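Local atomic coordinates of succinylglutamate desuccinylase (Vibrio parahaemolyticus, PDB entry 2BCO), a protein that probably hydrolyses N-succinylglutamate to succinate and glutamate, the last step of arginine breakdown by the succinyltransferase pathway, using one zinc ion per subunit. Residues E52-H63 and T144-H155; A303-F312 and R322-V330. One frame throughout, in Å; residues are numbered along the deposited sequence.

How the contacts relate
Contact 1 is core: two neighbouring parallel strands in the catalytic domain, largely buried apart from an exposed salt bridge at one end, and finishing at the zinc ion. Contact 2, also largely buried but farther from the centre of the chain, is an antiparallel hairpin in the barrel-sandwich hybrid domain. The two share no strand, their centres lie about 28 Å apart, and their nearest atoms, about 8 Å apart, do not touch. Their chemistry differs accordingly. Contact 1 adds buried polar links and metal ligands to its backbone ladder, whereas contact 2 relies mainly on hydrophobic side chains round four backbone bonds. Phe312 of contact 2 nevertheless comes within about 8 Å of the zinc, side chain to metal.

Contact 1 of 2, residues E52-H63 and T144-H155; sequences ETKNIIISCGIH and TEPKTRWHLDLH. With ZN (zinc ion), chain C.
Glu52 opens the contact with a weak salt bridge at the exposed end, its OE1 3.3 Å from Lys147 NZ. Lys54 comes obliquely to the indole of Trp150, its CD 3.3 Å from NE1, and sends its NZ on to Glu247. Asn55 starts the parallel ladder: its N bonds to Thr148 O and its O receives Trp150 N. Its ND2 also donates to Thr148 OG1 at 2.7 Å, in the amide plane, and that hydroxyl passes its own proton to Glu145 O. Ile56 packs CG2 against Trp150 CB. Ile57 lies on the other side of the sheet, with CG2 over one face of the His151 ring, 3.9 Å from its centroid. Ser59 OG joins two residues of the neighbouring strand, accepting from His151 NE2 in the ring plane at 3.2 Å and donating to Asp153 OD2 from above the carboxylate plane; Ser207 OG holds His151 ND1. Past Cys60 the strands part, and a water links Gly61 N to Leu154 O. Ile62 CB rests against His155 CE1. Finally His63 ND1, at 2.4 Å, and His155 ND1, at 2.3 Å, grip the zinc, the edge of His155 toward the face of His63, whose NE2 bonds to Asn111 OD1. Glu66 and a water are further ligands, giving the His-Glu-His zinc site characteristic of M14-type metallohydrolases.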
loop_
_atom_site.group_PDB
_atom_site.type_symbol
_atom_site.label_atom_id
_atom_site.label_comp_id
_atom_site.label_asym_id
_atom_site.label_seq_id
_atom_site.Cartn_x
_atom_site.Cartn_y
_atom_site.Cartn_z
ATOM N N GLU A 52 -23.826 -0.766 -6.256
ATOM C CA GLU A 52 -22.975 -1.548 -5.366
ATOM C C GLU A 52 -21.618 -1.882 -5.993
ATOM O O GLU A 52 -20.822 -2.617 -5.409
ATOM C CB GLU A 52 -23.690 -2.841 -4.960
ATOM C CG GLU A 52 -25.095 -2.656 -4.377
ATOM C CD GLU A 52 -25.128 -1.816 -3.103
ATOM O OE1 GLU A 52 -24.929 -0.586 -3.188
ATOM O OE2 GLU A 52 -25.355 -2.388 -2.015
ATOM N N THR A 53 -21.361 -1.349 -7.183
ATOM C CA THR A 53 -20.093 -1.589 -7.863
ATOM C C THR A 53 -18.951 -0.925 -7.094
ATOM O O THR A 53 -19.014 0.264 -6.793
ATOM C CB THR A 53 -20.097 -1.009 -9.293
ATOM O OG1 THR A 53 -21.043 -1.720 -10.105
ATOM C CG2 THR A 53 -18.708 -1.111 -9.911
ATOM N N LYS A 54 -17.907 -1.688 -6.784
ATOM C CA LYS A 54 -16.767 -1.134 -6.060
ATOM C C LYS A 54 -15.901 -0.221 -6.932
ATOM O O LYS A 54 -15.800 -0.392 -8.150
ATOM C CB LYS A 54 -15.897 -2.257 -5.489
ATOM C CG LYS A 54 -16.591 -3.087 -4.421
ATOM C CD LYS A 54 -15.626 -4.045 -3.755
ATOM C CE LYS A 54 -16.298 -4.818 -2.632
ATOM N NZ LYS A 54 -17.404 -5.689 -3.126
ATOM N N ASN A 55 -15.299 0.770 -6.292
ATOM C CA ASN A 55 -14.413 1.701 -6.970
ATOM C C ASN A 55 -13.073 1.508 -6.292
ATOM O O ASN A 55 -12.806 2.058 -5.228
ATOM C CB ASN A 55 -14.936 3.122 -6.810
ATOM C CG ASN A 55 -16.246 3.327 -7.537
ATOM O OD1 ASN A 55 -16.275 3.434 -8.762
ATOM N ND2 ASN A 55 -17.342 3.352 -6.791
ATOM N N ILE A 56 -12.242 0.687 -6.919
ATOM C CA ILE A 56 -10.939 0.353 -6.376
ATOM C C ILE A 56 -9.760 1.016 -7.063
ATOM O O ILE A 56 -9.578 0.897 -8.275
ATOM C CB ILE A 56 -10.689 -1.165 -6.445
ATOM C CG1 ILE A 56 -11.938 -1.929 -6.002
ATOM C CG2 ILE A 56 -9.492 -1.524 -5.577
ATOM C CD1 ILE A 56 -11.811 -3.436 -6.173
ATOM N N ILE A 57 -8.956 1.712 -6.273
ATOM C CA ILE A 57 -7.750 2.332 -6.789
ATOM C C ILE A 57 -6.677 1.318 -6.449
ATOM O O ILE A 57 -6.542 0.920 -5.300
ATOM C CB ILE A 57 -7.401 3.647 -6.066
ATOM C CG1 ILE A 57 -8.444 4.720 -6.382
ATOM C CG2 ILE A 57 -6.004 4.115 -6.489
ATOM C CD1 ILE A 57 -8.186 6.032 -5.649
ATOM N N ILE A 58 -5.933 0.875 -7.447
ATOM C CA ILE A 58 -4.876 -0.088 -7.201
ATOM C C ILE A 58 -3.584 0.571 -7.657
ATOM O O ILE A 58 -3.296 0.627 -8.845
ATOM C CB ILE A 58 -5.123 -1.391 -7.993
ATOM C CG1 ILE A 58 -6.499 -1.968 -7.621
ATOM C CG2 ILE A 58 -4.020 -2.404 -7.690
ATOM C CD1 ILE A 58 -7.001 -3.046 -8.581
ATOM N N SER A 59 -2.811 1.085 -6.710
ATOM C CA SER A 59 -1.565 1.739 -7.069
ATOM C C SER A 59 -0.336 0.928 -6.699
ATOM O O SER A 59 -0.336 0.141 -5.753
ATOM C CB SER A 59 -1.488 3.142 -6.434
ATOM O OG SER A 59 -1.561 3.100 -5.021
ATOM N N CYS A 60 0.713 1.113 -7.480
ATOM C CA CYS A 60 1.964 0.437 -7.229
ATOM C C CYS A 60 3.070 1.380 -7.657
ATOM O O CYS A 60 2.824 2.361 -8.368
ATOM C CB CYS A 60 2.041 -0.864 -8.029
ATOM S SG CYS A 60 1.964 -0.629 -9.787
ATOM N N GLY A 61 4.286 1.095 -7.213
ATOM C CA GLY A 61 5.399 1.933 -7.597
ATOM C C GLY A 61 5.540 3.303 -6.952
ATOM O O GLY A 61 6.256 4.134 -7.500
ATOM N N ILE A 62 4.873 3.560 -5.826
ATOM C CA ILE A 62 5.024 4.844 -5.143
ATOM C C ILE A 62 6.532 4.982 -4.912
ATOM O O ILE A 62 7.094 6.081 -4.964
ATOM C CB ILE A 62 4.262 4.866 -3.783
ATOM C CG1 ILE A 62 2.786 5.185 -4.030
ATOM C CG2 ILE A 62 4.865 5.907 -2.828
ATOM C CD1 ILE A 62 2.548 6.526 -4.730
ATOM N N HIS A 63 7.161 3.834 -4.668
ATOM C CA HIS A 63 8.602 3.701 -4.477
ATOM C C HIS A 63 9.032 2.926 -5.726
ATOM O O HIS A 63 8.526 1.834 -5.983
ATOM C CB HIS A 63 8.901 2.906 -3.200
ATOM C CG HIS A 63 8.633 3.678 -1.946
ATOM N ND1 HIS A 63 8.358 3.075 -0.738
ATOM C CD2 HIS A 63 8.619 5.011 -1.708
ATOM C CE1 HIS A 63 8.185 4.000 0.188
ATOM N NE2 HIS A 63 8.338 5.183 -0.375
ATOM N N THR A 144 -19.251 8.995 -6.239
ATOM C CA THR A 144 -19.281 7.579 -5.903
ATOM C C THR A 144 -19.656 7.546 -4.435
ATOM O O THR A 144 -19.299 8.450 -3.685
ATOM C CB THR A 144 -17.901 6.888 -6.063
ATOM O OG1 THR A 144 -16.991 7.377 -5.067
ATOM C CG2 THR A 144 -17.327 7.150 -7.442
ATOM N N GLU A 145 -20.388 6.524 -4.016
ATOM C CA GLU A 145 -20.751 6.439 -2.612
ATOM C C GLU A 145 -19.524 6.005 -1.823
ATOM O O GLU A 145 -18.791 5.109 -2.234
ATOM C CB GLU A 145 -21.890 5.444 -2.412
ATOM C CG GLU A 145 -23.259 5.995 -2.762
ATOM C CD GLU A 145 -23.633 7.204 -1.921
ATOM O OE1 GLU A 145 -23.196 8.332 -2.253
ATOM O OE2 GLU A 145 -24.351 7.023 -0.915
ATOM N N PRO A 146 -19.275 6.656 -0.684
ATOM C CA PRO A 146 -18.127 6.342 0.175
ATOM C C PRO A 146 -17.954 4.854 0.478
ATOM O O PRO A 146 -16.832 4.352 0.515
ATOM C CB PRO A 146 -18.413 7.160 1.436
ATOM C CG PRO A 146 -19.098 8.394 0.866
ATOM C CD PRO A 146 -20.054 7.791 -0.142
ATOM N N LYS A 147 -19.063 4.151 0.686
ATOM C CA LYS A 147 -19.010 2.726 1.008
ATOM C C LYS A 147 -18.433 1.854 -0.096
ATOM O O LYS A 147 -17.989 0.738 0.160
ATOM C CB LYS A 147 -20.401 2.207 1.402
ATOM C CG LYS A 147 -21.498 2.450 0.381
ATOM C CD LYS A 147 -22.845 1.971 0.916
ATOM C CE LYS A 147 -23.980 2.353 -0.016
ATOM N NZ LYS A 147 -23.697 1.915 -1.408
ATOM N N THR A 148 -18.438 2.365 -1.319
ATOM C CA THR A 148 -17.908 1.633 -2.460
ATOM C C THR A 148 -16.402 1.858 -2.661
ATOM O O THR A 148 -15.761 1.128 -3.405
ATOM C CB THR A 148 -18.604 2.072 -3.763
ATOM O OG1 THR A 148 -18.093 3.354 -4.168
ATOM C CG2 THR A 148 -20.117 2.182 -3.545
ATOM N N ARG A 149 -15.838 2.851 -1.987
ATOM C CA ARG A 149 -14.427 3.184 -2.170
ATOM C C ARG A 149 -13.345 2.306 -1.534
ATOM O O ARG A 149 -13.375 2.001 -0.334
ATOM C CB ARG A 149 -14.214 4.632 -1.755
ATOM C CG ARG A 149 -15.095 5.601 -2.513
ATOM C CD ARG A 149 -15.089 6.955 -1.847
ATOM N NE ARG A 149 -16.089 7.861 -2.405
ATOM C CZ ARG A 149 -16.432 9.013 -1.835
ATOM N NH1 ARG A 149 -15.851 9.378 -0.698
ATOM N NH2 ARG A 149 -17.345 9.800 -2.399
ATOM N N TRP A 150 -12.372 1.932 -2.365
ATOM C CA TRP A 150 -11.239 1.107 -1.952
ATOM C C TRP A 150 -9.943 1.676 -2.512
ATOM O O TRP A 150 -9.912 2.202 -3.618
ATOM C CB TRP A 150 -11.357 -0.326 -2.486
ATOM C CG TRP A 150 -12.443 -1.165 -1.889
ATOM C CD1 TRP A 150 -13.786 -0.970 -1.997
ATOM C CD2 TRP A 150 -12.268 -2.385 -1.152
ATOM N NE1 TRP A 150 -14.461 -2.003 -1.394
ATOM C CE2 TRP A 150 -13.560 -2.889 -0.881
ATOM C CE3 TRP A 150 -11.150 -3.119 -0.741
ATOM C CZ2 TRP A 150 -13.761 -4.078 -0.163
ATOM C CZ3 TRP A 150 -11.353 -4.309 -0.032
ATOM C CH2 TRP A 150 -12.649 -4.782 0.232
ATOM N N HIS A 151 -8.872 1.560 -1.742
ATOM C CA HIS A 151 -7.570 2.003 -2.201
ATOM C C HIS A 151 -6.524 1.054 -1.653
ATOM O O HIS A 151 -6.258 1.014 -0.456
ATOM C CB HIS A 151 -7.240 3.428 -1.755
ATOM C CG HIS A 151 -5.950 3.940 -2.326
ATOM N ND1 HIS A 151 -5.495 5.224 -2.120
ATOM C CD2 HIS A 151 -5.022 3.334 -3.106
ATOM C CE1 HIS A 151 -4.342 5.388 -2.748
ATOM N NE2 HIS A 151 -4.032 4.256 -3.354
ATOM N N LEU A 152 -5.946 0.277 -2.553
ATOM C CA LEU A 152 -4.914 -0.676 -2.200
ATOM C C LEU A 152 -3.601 -0.183 -2.805
ATOM O O LEU A 152 -3.410 -0.226 -4.022
ATOM C CB LEU A 152 -5.272 -2.060 -2.751
ATOM C CG LEU A 152 -6.297 -2.936 -2.022
ATOM C CD1 LEU A 152 -7.437 -2.123 -1.462
ATOM C CD2 LEU A 152 -6.831 -3.961 -2.992
ATOM N N ASP A 153 -2.717 0.316 -1.947
ATOM C CA ASP A 153 -1.410 0.816 -2.372
ATOM C C ASP A 153 -0.385 -0.302 -2.174
ATOM O O ASP A 153 -0.055 -0.652 -1.040
ATOM C CB ASP A 153 -1.000 2.029 -1.535
ATOM C CG ASP A 153 0.234 2.705 -2.082
ATOM O OD1 ASP A 153 0.898 3.469 -1.353
ATOM O OD2 ASP A 153 0.536 2.471 -3.267
ATOM N N LEU A 154 0.141 -0.829 -3.275
ATOM C CA LEU A 154 1.076 -1.958 -3.219
ATOM C C LEU A 154 2.572 -1.641 -3.146
ATOM O O LEU A 154 3.145 -1.033 -4.058
ATOM C CB LEU A 154 0.795 -2.874 -4.407
ATOM C CG LEU A 154 -0.699 -3.050 -4.713
ATOM C CD1 LEU A 154 -0.877 -4.048 -5.870
ATOM C CD2 LEU A 154 -1.433 -3.543 -3.444
ATOM N N HIS A 155 3.198 -2.097 -2.063
ATOM C CA HIS A 155 4.616 -1.875 -1.817
ATOM C C HIS A 155 5.375 -3.187 -1.580
ATOM O O HIS A 155 4.804 -4.278 -1.686
ATOM C CB HIS A 155 4.777 -0.957 -0.597
ATOM C CG HIS A 155 4.179 0.403 -0.786
ATOM N ND1 HIS A 155 4.931 1.560 -0.736
ATOM C CD2 HIS A 155 2.914 0.793 -1.051
ATOM C CE1 HIS A 155 4.155 2.601 -0.966
ATOM N NE2 HIS A 155 2.924 2.166 -1.161
HETATM ZN ZN ZN C . 7.146 1.077 -0.349
HETATM O O HOH W 1 4.836 -1.328 -6.181
HETATM O O HOH W 2 2.899 1.757 -4.477
HETATM O O HOH W 3 5.581 1.404 -3.914
HETATM O O HOH W 4 8.087 0.204 1.867
#

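Contact 2 of 2, residues A303-F312 and R322-V330; sequences AKNDNEAIVF and RAALMVCEV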
loop_
_atom_site.group_PDB
_atom_site.type_symbol
_atom_site.label_atom_id
_atom_site.label_comp_id
_atom_site.label_asym_id
_atom_site.label_seq_id
_atom_site.Cartn_x
_atom_site.Cartn_y
_atom_site.Cartn_z
ATOM N N ALA A 303 12.366 -2.097 25.665
ATOM C CA ALA A 303 10.981 -2.534 25.549
ATOM C C ALA A 303 10.236 -2.283 26.858
ATOM O O ALA A 303 10.800 -2.438 27.940
ATOM C CB ALA A 303 10.929 -4.018 25.185
ATOM N N LYS A 304 8.970 -1.893 26.746
ATOM C CA LYS A 304 8.136 -1.614 27.909
ATOM C C LYS A 304 7.413 -2.889 28.333
ATOM O O LYS A 304 7.597 -3.379 29.448
ATOM C CB LYS A 304 7.117 -0.515 27.574
ATOM C CG LYS A 304 6.479 0.144 28.792
ATOM C CD LYS A 304 5.597 1.327 28.396
ATOM C CE LYS A 304 4.261 0.879 27.821
ATOM N NZ LYS A 304 3.416 0.218 28.856
ATOM N N ASN A 305 6.591 -3.425 27.436
ATOM C CA ASN A 305 5.855 -4.654 27.713
ATOM C C ASN A 305 6.779 -5.829 27.440
ATOM O O ASN A 305 7.997 -5.672 27.389
ATOM C CB ASN A 305 4.625 -4.753 26.812
ATOM C CG ASN A 305 3.595 -3.682 27.110
ATOM O OD1 ASN A 305 2.587 -3.564 26.412
ATOM N ND2 ASN A 305 3.839 -2.897 28.154
ATOM N N ASP A 306 6.199 -7.008 27.262
ATOM C CA ASP A 306 6.988 -8.198 26.991
ATOM C C ASP A 306 6.625 -8.699 25.596
ATOM O O ASP A 306 7.255 -9.619 25.064
ATOM C CB ASP A 306 6.675 -9.271 28.038
ATOM C CG ASP A 306 7.839 -10.220 28.275
ATOM O OD1 ASP A 306 7.695 -11.121 29.122
ATOM O OD2 ASP A 306 8.892 -10.063 27.622
ATOM N N ASN A 307 5.614 -8.071 25.000
ATOM C CA ASN A 307 5.147 -8.459 23.676
ATOM C C ASN A 307 5.366 -7.405 22.581
ATOM O O ASN A 307 4.668 -7.408 21.569
ATOM C CB ASN A 307 3.658 -8.820 23.745
ATOM C CG ASN A 307 3.365 -9.888 24.789
ATOM O OD1 ASN A 307 3.447 -9.638 25.994
ATOM N ND2 ASN A 307 3.032 -11.089 24.328
ATOM N N GLU A 308 6.333 -6.516 22.781
ATOM C CA GLU A 308 6.618 -5.480 21.797
ATOM C C GLU A 308 7.582 -5.945 20.712
ATOM O O GLU A 308 8.459 -6.783 20.943
ATOM C CB GLU A 308 7.201 -4.228 22.462
ATOM C CG GLU A 308 6.223 -3.415 23.292
ATOM C CD GLU A 308 6.805 -2.076 23.705
ATOM O OE1 GLU A 308 7.921 -2.064 24.256
ATOM O OE2 GLU A 308 6.158 -1.032 23.479
ATOM N N ALA A 309 7.400 -5.393 19.520
ATOM C CA ALA A 309 8.251 -5.704 18.384
ATOM C C ALA A 309 8.490 -4.377 17.701
ATOM O O ALA A 309 7.650 -3.488 17.760
ATOM C CB ALA A 309 7.551 -6.677 17.437
ATOM N N ILE A 310 9.635 -4.232 17.054
ATOM C CA ILE A 310 9.928 -2.982 16.384
ATOM C C ILE A 310 9.572 -3.076 14.905
ATOM O O ILE A 310 9.803 -4.105 14.277
ATOM C CB ILE A 310 11.417 -2.609 16.572
ATOM C CG1 ILE A 310 11.660 -1.183 16.087
ATOM C CG2 ILE A 310 12.313 -3.598 15.836
ATOM C CD1 ILE A 310 12.935 -0.587 16.646
ATOM N N VAL A 311 8.998 -2.005 14.359
ATOM C CA VAL A 311 8.610 -1.957 12.946
ATOM C C VAL A 311 9.059 -0.642 12.293
ATOM O O VAL A 311 8.945 0.425 12.895
ATOM C CB VAL A 311 7.066 -2.084 12.792
ATOM C CG1 VAL A 311 6.678 -1.990 11.336
ATOM C CG2 VAL A 311 6.585 -3.400 13.365
ATOM N N PHE A 312 9.564 -0.716 11.062
ATOM C CA PHE A 312 10.015 0.488 10.345
ATOM C C PHE A 312 11.101 1.258 11.100
ATOM O O PHE A 312 10.920 2.425 11.438
ATOM C CB PHE A 312 8.840 1.451 10.094
ATOM C CG PHE A 312 7.679 0.837 9.361
ATOM C CD1 PHE A 312 6.377 1.043 9.803
ATOM C CD2 PHE A 312 7.883 0.053 8.228
ATOM C CE1 PHE A 312 5.287 0.489 9.116
ATOM C CE2 PHE A 312 6.804 -0.507 7.531
ATOM C CZ PHE A 312 5.504 -0.294 7.977
ATOM N N ARG A 322 9.777 10.554 13.745
ATOM C CA ARG A 322 9.750 9.234 14.366
ATOM C C ARG A 322 10.806 8.320 13.774
ATOM O O ARG A 322 10.999 8.277 12.557
ATOM C CB ARG A 322 8.366 8.587 14.248
ATOM C CG ARG A 322 8.061 7.854 12.951
ATOM C CD ARG A 322 6.825 6.991 13.167
ATOM N NE ARG A 322 6.355 6.312 11.963
ATOM C CZ ARG A 322 7.083 5.463 11.244
ATOM N NH1 ARG A 322 8.337 5.183 11.598
ATOM N NH2 ARG A 322 6.550 4.885 10.175
ATOM N N ALA A 323 11.492 7.592 14.653
ATOM C CA ALA A 323 12.549 6.676 14.251
ATOM C C ALA A 323 12.085 5.225 14.212
ATOM O O ALA A 323 12.730 4.380 13.589
ATOM C CB ALA A 323 13.726 6.813 15.196
ATOM N N ALA A 324 10.973 4.934 14.877
ATOM C CA ALA A 324 10.459 3.568 14.903
ATOM C C ALA A 324 9.072 3.431 15.521
ATOM O O ALA A 324 8.558 4.334 16.184
ATOM C CB ALA A 324 11.440 2.657 15.652
ATOM N N LEU A 325 8.482 2.266 15.290
ATOM C CA LEU A 325 7.170 1.933 15.810
ATOM C C LEU A 325 7.364 0.701 16.671
ATOM O O LEU A 325 8.126 -0.189 16.318
ATOM C CB LEU A 325 6.222 1.611 14.655
ATOM C CG LEU A 325 4.939 2.429 14.456
ATOM C CD1 LEU A 325 5.056 3.818 15.064
ATOM C CD2 LEU A 325 4.659 2.522 12.960
HETATM N N MSE A 326 6.722 0.669 17.826
HETATM C CA MSE A 326 6.794 -0.496 18.695
HETATM C C MSE A 326 5.362 -1.003 18.656
HETATM O O MSE A 326 4.429 -0.274 18.983
HETATM C CB MSE A 326 7.183 -0.102 20.120
HETATM C CG MSE A 326 8.581 0.478 20.263
HETATM SE SE MSE A 326 9.950 -0.784 19.781
HETATM C CE MSE A 326 10.203 -1.621 21.513
ATOM N N VAL A 327 5.190 -2.244 18.232
ATOM C CA VAL A 327 3.858 -2.812 18.120
ATOM C C VAL A 327 3.701 -4.101 18.903
ATOM O O VAL A 327 4.686 -4.684 19.361
ATOM C CB VAL A 327 3.528 -3.085 16.653
ATOM C CG1 VAL A 327 3.737 -1.812 15.844
ATOM C CG2 VAL A 327 4.418 -4.202 16.119
ATOM N N CYS A 328 2.456 -4.536 19.051
ATOM C CA CYS A 328 2.144 -5.760 19.768
ATOM C C CYS A 328 0.781 -6.250 19.321
ATOM O O CYS A 328 -0.079 -5.449 18.944
ATOM C CB CYS A 328 2.127 -5.507 21.278
ATOM S SG CYS A 328 0.924 -4.267 21.831
ATOM N N GLU A 329 0.583 -7.561 19.347
ATOM C CA GLU A 329 -0.702 -8.123 18.950
ATOM C C GLU A 329 -1.804 -7.470 19.779
ATOM O O GLU A 329 -1.584 -7.053 20.921
ATOM C CB GLU A 329 -0.740 -9.637 19.181
ATOM C CG GLU A 329 0.261 -10.425 18.360
ATOM C CD GLU A 329 -0.098 -11.901 18.266
ATOM O OE1 GLU A 329 0.734 -12.687 17.764
ATOM O OE2 GLU A 329 -1.214 -12.270 18.686
ATOM N N VAL A 330 -2.993 -7.371 19.209
ATOM C CA VAL A 330 -4.068 -6.780 19.964
ATOM C C VAL A 330 -5.363 -7.577 19.902
ATOM O O VAL A 330 -5.633 -8.295 18.931
ATOM C CB VAL A 330 -4.321 -5.335 19.524
ATOM C CG1 VAL A 330 -4.927 -5.293 18.144
ATOM C CG2 VAL A 330 -5.206 -4.649 20.557
HETATM O O HOH W 5 2.477 -9.305 20.292
#
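Ala309 and Val327 exchange two backbone hydrogen bonds, as do Val311 and Leu325, forming a twisted antiparallel beta hairpin of the barrel-sandwich hybrid domain. Between these hydrogen-bonded pairs, Ile310 faces Met326 as a non-hydrogen-bonded pair, its CB 4.0 Å from the selenium of this selenomethionine. Met326 is bent at chi2 and chi3 (-63° and -89°), which folds its CE back to within 3.6 Å of Glu308 OE1. On the other side of the sheet, Val311 CG2 meets Val327 CG2 at 3.6 Å, the two side chains crossing at about a right angle. Phe312 runs alongside Leu325, whose CD2 sits at the edge of the ring, 3.9 Å from CD1, while Val311 CG1 lies over the ring's centre. Arg322 brings its guanidinium obliquely to the same ring, the planes 23° apart.

Farther out, Phe166 and Val168 of strand 165-169 pack on Phe312. Residues Ala323 and Ala324 form a classic beta bulge in strand 322-335, opposite Ile266 of strand 258-267. The Glu308 carboxylate is itself held at both oxygens: OE2 forms a salt bridge with Arg264, and Lys304 N donates to OE1 at 2.7 Å from above the carboxylate plane.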